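Local coordinates for START domain-containing protein 10 (Homo sapiens, PDB 6SER) that transfers phosphatidylcholine and phosphatidylethanolamine between membranes, preferring lipids with a palmitoyl or stearoyl chain at sn-1 and an unsaturated chain at sn-2, at residues K67-A79 / A208-L220. Residues are numbered along the deposited sequence; the frame is centred on the assembly and turned at random.
Sequences KIKCRMECCDVPA and APKAMKKMYKACL
Y216 of helix segment 208-220 reaches M72 and C74 of strand 68-74, then V77 and D76 beyond its end. CB of Y216 packs on the methyl CE of M72 (3.8 Å). CG lies anti to the backbone N (chi1 164°), which carries the ring toward C74 and D76. There CD1 of Y216 touches SG of C74 (3.8 Å), an oblique sulfur-aromatic contact. CE1 of Y216 meets CG1 of V77 at 3.7 Å. At the tip, OH of Y216 donates a very short hydrogen bond to OD2 of D76 (2.5 Å). OD2 sits at the ring edge, and the carboxylate is nearly coplanar with the ring (29° between planes). NZ of K213 lies above one ring face, near the rim. CG of L220 lies on the opposite side, also toward the rim.

Further back, bends at chi2 and chi3 carry CE of M212 to CB of M72 (3.7 Å). SG of C70 rests on CG of M212 (3.5 Å).

Segment 208-220, part of the long C-terminal helix 197-227, crosses strand 68-74 at -41°. The helix packs against the curved sheet, as in the helix-grip fold of START domains. Strand 68-74 runs between strands 52-57 and 181-190. Helix 79-87, after the loop bearing D76 and V77, packs on M215 and C219.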
# COMPACT_ATOMS: atom_id res chain seq x y z
N LYS A 67 -8.44 8.76 -7.37
CA LYS A 67 -7.61 7.57 -7.37
C LYS A 67 -6.42 7.76 -8.30
O LYS A 67 -6.55 8.33 -9.38
CB LYS A 67 -8.43 6.35 -7.80
CG LYS A 67 -9.75 6.21 -7.05
CD LYS A 67 -10.50 4.94 -7.45
CE LYS A 67 -9.86 3.70 -6.83
NZ LYS A 67 -10.76 3.01 -5.87
N ILE A 68 -5.25 7.29 -7.85
CA ILE A 68 -3.99 7.44 -8.57
C ILE A 68 -3.48 6.04 -8.91
O ILE A 68 -3.64 5.11 -8.12
CB ILE A 68 -2.95 8.21 -7.73
CG1 ILE A 68 -3.53 9.55 -7.26
CG2 ILE A 68 -1.65 8.42 -8.49
CD1 ILE A 68 -4.11 10.41 -8.38
N LYS A 69 -2.88 5.90 -10.08
CA LYS A 69 -2.31 4.64 -10.53
C LYS A 69 -0.91 4.90 -11.06
O LYS A 69 -0.70 5.83 -11.84
CB LYS A 69 -3.18 3.99 -11.62
CG LYS A 69 -2.61 2.68 -12.14
CD LYS A 69 -3.23 2.26 -13.46
CE LYS A 69 -4.71 2.02 -13.33
NZ LYS A 69 -5.23 1.42 -14.59
N CYS A 70 0.06 4.10 -10.63
CA CYS A 70 1.43 4.28 -11.09
C CYS A 70 2.03 2.92 -11.43
O CYS A 70 2.04 2.01 -10.60
CB CYS A 70 2.28 5.00 -10.04
SG CYS A 70 3.89 5.56 -10.68
N ARG A 71 2.53 2.80 -12.66
CA ARG A 71 3.04 1.55 -13.21
C ARG A 71 4.53 1.71 -13.48
O ARG A 71 4.98 2.74 -13.99
CB ARG A 71 2.29 1.19 -14.49
CG ARG A 71 2.60 -0.15 -15.10
CD ARG A 71 1.63 -0.44 -16.24
NE ARG A 71 1.93 -1.68 -16.96
CZ ARG A 71 2.89 -1.79 -17.88
NH1 ARG A 71 3.65 -0.75 -18.19
NH2 ARG A 71 3.08 -2.95 -18.50
N MET A 72 5.32 0.69 -13.12
CA MET A 72 6.76 0.77 -13.28
C MET A 72 7.32 -0.56 -13.75
O MET A 72 7.11 -1.60 -13.11
CB MET A 72 7.45 1.19 -11.98
CG MET A 72 8.95 0.98 -12.03
SD MET A 72 9.72 1.60 -10.54
CE MET A 72 9.16 0.39 -9.34
N GLU A 73 8.05 -0.52 -14.86
CA GLU A 73 8.68 -1.70 -15.43
C GLU A 73 10.03 -1.92 -14.75
O GLU A 73 10.87 -1.01 -14.72
CB GLU A 73 8.85 -1.52 -16.94
CG GLU A 73 8.15 -2.58 -17.76
CD GLU A 73 8.09 -2.22 -19.24
OE1 GLU A 73 9.17 -2.15 -19.88
OE2 GLU A 73 6.97 -2.02 -19.76
N CYS A 74 10.23 -3.11 -14.20
CA CYS A 74 11.46 -3.46 -13.51
C CYS A 74 12.17 -4.52 -14.35
O CYS A 74 11.79 -5.70 -14.33
CB CYS A 74 11.18 -3.96 -12.09
SG CYS A 74 10.49 -2.71 -11.00
N CYS A 75 13.18 -4.10 -15.10
CA CYS A 75 13.79 -5.01 -16.06
C CYS A 75 14.71 -6.02 -15.40
O CYS A 75 14.90 -7.11 -15.95
CB CYS A 75 14.55 -4.22 -17.13
SG CYS A 75 16.10 -3.51 -16.56
N ASP A 76 15.26 -5.71 -14.21
CA ASP A 76 16.30 -6.53 -13.61
C ASP A 76 16.01 -6.89 -12.15
O ASP A 76 16.95 -7.22 -11.42
CB ASP A 76 17.66 -5.83 -13.72
CG ASP A 76 17.65 -4.44 -13.12
OD1 ASP A 76 18.74 -3.90 -12.85
OD2 ASP A 76 16.54 -3.89 -12.91
N VAL A 77 14.76 -6.83 -11.71
CA VAL A 77 14.42 -7.39 -10.40
C VAL A 77 13.25 -8.36 -10.58
O VAL A 77 12.27 -8.04 -11.27
CB VAL A 77 14.13 -6.31 -9.35
CG1 VAL A 77 15.14 -5.17 -9.44
CG2 VAL A 77 12.71 -5.78 -9.44
N PRO A 78 13.32 -9.56 -10.02
CA PRO A 78 12.22 -10.51 -10.17
C PRO A 78 11.03 -10.14 -9.28
O PRO A 78 11.16 -9.41 -8.30
CB PRO A 78 12.83 -11.85 -9.75
CG PRO A 78 13.95 -11.48 -8.85
CD PRO A 78 14.47 -10.15 -9.31
N ALA A 79 9.87 -10.68 -9.66
CA ALA A 79 8.63 -10.40 -8.94
C ALA A 79 8.73 -10.79 -7.47
O ALA A 79 8.20 -10.08 -6.60
CB ALA A 79 7.47 -11.15 -9.60
N ALA A 208 4.71 10.62 -7.17
CA ALA A 208 4.56 9.19 -7.38
C ALA A 208 5.73 8.56 -8.13
O ALA A 208 6.27 7.56 -7.65
CB ALA A 208 3.22 8.91 -8.09
N PRO A 209 6.17 9.09 -9.29
CA PRO A 209 7.31 8.45 -9.96
C PRO A 209 8.56 8.41 -9.11
O PRO A 209 9.33 7.44 -9.20
CB PRO A 209 7.51 9.31 -11.22
CG PRO A 209 6.83 10.60 -10.92
CD PRO A 209 5.67 10.24 -10.06
N LYS A 210 8.79 9.42 -8.27
CA LYS A 210 9.98 9.41 -7.43
C LYS A 210 9.89 8.34 -6.35
O LYS A 210 10.89 7.69 -6.03
CB LYS A 210 10.18 10.78 -6.80
CG LYS A 210 11.54 10.94 -6.15
CD LYS A 210 11.46 11.75 -4.87
CE LYS A 210 12.82 11.86 -4.22
NZ LYS A 210 12.74 12.38 -2.82
N ALA A 211 8.71 8.17 -5.77
CA ALA A 211 8.53 7.16 -4.73
C ALA A 211 8.70 5.75 -5.30
O ALA A 211 9.25 4.87 -4.63
CB ALA A 211 7.16 7.32 -4.09
N MET A 212 8.23 5.52 -6.53
CA MET A 212 8.36 4.20 -7.13
C MET A 212 9.81 3.87 -7.44
O MET A 212 10.23 2.72 -7.29
CB MET A 212 7.52 4.13 -8.41
CG MET A 212 6.02 4.25 -8.18
SD MET A 212 5.31 2.73 -7.51
CE MET A 212 5.49 1.63 -8.92
N LYS A 213 10.58 4.86 -7.90
CA LYS A 213 11.98 4.58 -8.22
C LYS A 213 12.81 4.38 -6.96
O LYS A 213 13.77 3.61 -6.97
CB LYS A 213 12.56 5.69 -9.10
CG LYS A 213 12.43 5.40 -10.61
CD LYS A 213 13.03 4.02 -10.96
CE LYS A 213 12.87 3.65 -12.43
NZ LYS A 213 13.34 2.25 -12.72
N LYS A 214 12.44 5.06 -5.86
CA LYS A 214 13.08 4.76 -4.58
C LYS A 214 12.83 3.31 -4.18
O LYS A 214 13.75 2.59 -3.77
CB LYS A 214 12.59 5.72 -3.51
CG LYS A 214 13.54 6.88 -3.27
CD LYS A 214 12.88 8.02 -2.49
CE LYS A 214 13.90 9.08 -2.11
NZ LYS A 214 14.77 9.47 -3.27
N MET A 215 11.58 2.85 -4.33
CA MET A 215 11.28 1.44 -4.08
C MET A 215 12.09 0.53 -5.00
O MET A 215 12.57 -0.52 -4.57
CB MET A 215 9.79 1.19 -4.27
CG MET A 215 9.40 -0.26 -4.02
SD MET A 215 7.73 -0.65 -4.55
CE MET A 215 6.78 0.60 -3.70
N TYR A 216 12.23 0.91 -6.27
CA TYR A 216 12.99 0.08 -7.19
C TYR A 216 14.44 -0.06 -6.74
O TYR A 216 15.01 -1.16 -6.75
CB TYR A 216 12.92 0.64 -8.61
CG TYR A 216 13.97 0.05 -9.52
CD1 TYR A 216 13.81 -1.22 -10.06
CD2 TYR A 216 15.13 0.76 -9.82
CE1 TYR A 216 14.77 -1.78 -10.89
CE2 TYR A 216 16.10 0.21 -10.65
CZ TYR A 216 15.91 -1.06 -11.18
OH TYR A 216 16.87 -1.61 -12.01
N LYS A 217 15.07 1.06 -6.35
CA LYS A 217 16.44 0.98 -5.85
C LYS A 217 16.52 0.11 -4.60
O LYS A 217 17.52 -0.59 -4.40
CB LYS A 217 16.98 2.39 -5.56
CG LYS A 217 17.19 3.25 -6.80
CD LYS A 217 17.91 4.55 -6.47
CE LYS A 217 18.16 5.36 -7.74
NZ LYS A 217 19.23 6.39 -7.56
N ALA A 218 15.48 0.15 -3.76
CA ALA A 218 15.47 -0.69 -2.57
C ALA A 218 15.51 -2.17 -2.94
O ALA A 218 16.18 -2.96 -2.27
CB ALA A 218 14.25 -0.37 -1.72
N CYS A 219 14.81 -2.55 -4.01
CA CYS A 219 14.82 -3.95 -4.44
C CYS A 219 16.22 -4.40 -4.86
O CYS A 219 16.56 -5.58 -4.70
CB CYS A 219 13.84 -4.15 -5.59
SG CYS A 219 12.10 -3.81 -5.14
N LEU A 220 17.04 -3.48 -5.39
CA LEU A 220 18.40 -3.85 -5.78
C LEU A 220 19.27 -4.11 -4.56
O LEU A 220 20.12 -5.01 -4.58
CB LEU A 220 19.03 -2.75 -6.64
CG LEU A 220 18.31 -2.40 -7.95
CD1 LEU A 220 18.97 -1.21 -8.62
CD2 LEU A 220 18.27 -3.60 -8.87